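Local coordinates for protein deoxycytidylate deaminase (Cyanophage S-TIM5, PDB 4P9E) that probably deaminates dCMP to dUMP with the help of a bound zinc ion, a reaction supplying the precursor of thymidine nucleotides, at residues D126-Q130 / L131-V135. Numbering follows the deposited sequence.
Sequences DVLQQ and LGVEV
The carbonyl of L128 accepts the amide N of V133 at 2.8 Å from its O, the donor tilted 22° from the carbonyl plane, and this bond brings the V133 side chain beside L128. The carbonyl of Q129 is approached over its face, since the N of G132 lies 72° above the plane in bonding to Q129 O (3.1 Å). These six-to-one and five-to-two bonds, with the positive phi of G132, define a Schellman motif; L131 N to V127 O is the last regular helix bond before it. Its apolar complement is L128 CD2 against V133 CG1 at 4.0 Å, CG1 being turned to L128 by a chi1 of -174° that sets it anti to the backbone N. V127 and L131 run side by side, CG1 to CD1 3.9 Å. Further along the chain, V135 CG2 meets Q129 CG at 3.7 Å, the two side chains crossing near a right angle, while one water donates to Q129 OE1 at 3.2 Å; its link to E134 OE2 is doubtful. The turn joins helix 123-130 to strand 134-137, outermost in this chain's sheet, which pairs with parallel strand 112-115; L128, L131 and V133 pack on helix 99-107, and F52 of a second subunit packs on Q130 and L131.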
loop_
_atom_site.group_PDB
_atom_site.type_symbol
_atom_site.label_atom_id
_atom_site.label_comp_id
_atom_site.label_asym_id
_atom_site.label_seq_id
_atom_site.Cartn_x
_atom_site.Cartn_y
_atom_site.Cartn_z
ATOM N N ASP A 126 4.840 -30.325 12.165
ATOM C CA ASP A 126 5.115 -30.146 13.586
ATOM C C ASP A 126 5.925 -28.870 13.823
ATOM O O ASP A 126 5.766 -28.192 14.844
ATOM C CB ASP A 126 5.769 -31.390 14.211
ATOM C CG ASP A 126 7.243 -31.509 13.885
ATOM O OD1 ASP A 126 7.616 -31.139 12.754
ATOM O OD2 ASP A 126 8.028 -31.968 14.755
ATOM N N VAL A 127 6.763 -28.515 12.860
ATOM C CA VAL A 127 7.499 -27.274 12.984
ATOM C C VAL A 127 6.587 -26.056 12.933
ATOM O O VAL A 127 6.734 -25.137 13.739
ATOM C CB VAL A 127 8.633 -27.183 11.970
ATOM C CG1 VAL A 127 8.789 -25.760 11.464
ATOM C CG2 VAL A 127 9.917 -27.667 12.633
ATOM N N LEU A 128 5.635 -26.058 12.009
ATOM C CA LEU A 128 4.643 -24.997 11.962
ATOM C C LEU A 128 3.994 -24.840 13.341
ATOM O O LEU A 128 3.714 -23.724 13.791
ATOM C CB LEU A 128 3.577 -25.298 10.903
ATOM C CG LEU A 128 3.899 -25.174 9.408
ATOM C CD1 LEU A 128 2.957 -26.026 8.596
ATOM C CD2 LEU A 128 3.804 -23.743 8.919
ATOM N N GLN A 129 3.782 -25.961 14.021
ATOM C CA GLN A 129 3.084 -25.924 15.297
ATOM C C GLN A 129 3.995 -25.462 16.415
ATOM O O GLN A 129 3.587 -24.674 17.280
ATOM C CB GLN A 129 2.427 -27.266 15.597
ATOM C CG GLN A 129 1.113 -27.414 14.835
ATOM C CD GLN A 129 0.323 -28.655 15.206
ATOM O OE1 GLN A 129 -0.887 -28.581 15.444
ATOM N NE2 GLN A 129 0.995 -29.804 15.241
ATOM N N GLN A 130 5.234 -25.940 16.372
ATOM C CA GLN A 130 6.285 -25.454 17.257
ATOM C C GLN A 130 6.339 -23.942 17.197
ATOM O O GLN A 130 6.414 -23.270 18.227
ATOM C CB GLN A 130 7.647 -25.993 16.826
ATOM C CG GLN A 130 7.910 -27.455 17.137
ATOM C CD GLN A 130 9.335 -27.853 16.777
ATOM O OE1 GLN A 130 10.263 -27.047 16.894
ATOM N NE2 GLN A 130 9.513 -29.093 16.319
ATOM N N LEU A 131 6.273 -23.420 15.971
ATOM C CA LEU A 131 6.453 -21.992 15.706
ATOM C C LEU A 131 5.189 -21.148 15.854
ATOM O O LEU A 131 5.219 -19.946 15.596
ATOM C CB LEU A 131 7.075 -21.784 14.323
ATOM C CG LEU A 131 8.516 -22.284 14.213
ATOM C CD1 LEU A 131 9.056 -22.148 12.802
ATOM C CD2 LEU A 131 9.396 -21.542 15.200
ATOM N N GLY A 132 4.083 -21.763 16.263
ATOM C CA GLY A 132 2.892 -20.999 16.598
ATOM C C GLY A 132 1.903 -20.781 15.476
ATOM O O GLY A 132 0.928 -20.053 15.636
ATOM N N VAL A 133 2.153 -21.411 14.336
ATOM C CA VAL A 133 1.183 -21.448 13.265
ATOM C C VAL A 133 0.191 -22.563 13.586
ATOM O O VAL A 133 0.592 -23.660 13.943
ATOM C CB VAL A 133 1.869 -21.738 11.897
ATOM C CG1 VAL A 133 0.886 -21.625 10.763
ATOM C CG2 VAL A 133 3.037 -20.796 11.674
ATOM N N GLU A 134 -1.096 -22.275 13.471
ATOM C CA GLU A 134 -2.121 -23.297 13.604
ATOM C C GLU A 134 -2.243 -24.134 12.339
ATOM O O GLU A 134 -1.930 -23.668 11.236
ATOM C CB GLU A 134 -3.458 -22.668 13.967
ATOM C CG GLU A 134 -3.344 -21.788 15.197
ATOM C CD GLU A 134 -2.864 -22.533 16.453
ATOM O OE1 GLU A 134 -2.240 -21.881 17.321
ATOM O OE2 GLU A 134 -3.118 -23.756 16.580
ATOM N N VAL A 135 -2.682 -25.380 12.514
ATOM C CA VAL A 135 -2.796 -26.346 11.423
ATOM C C VAL A 135 -4.093 -27.138 11.505
ATOM O O VAL A 135 -4.465 -27.587 12.573
ATOM C CB VAL A 135 -1.635 -27.361 11.448
ATOM C CG1 VAL A 135 -1.709 -28.274 10.236
ATOM C CG2 VAL A 135 -0.284 -26.646 11.505
HETATM O O HOH W 1 -2.860 -26.037 15.829
#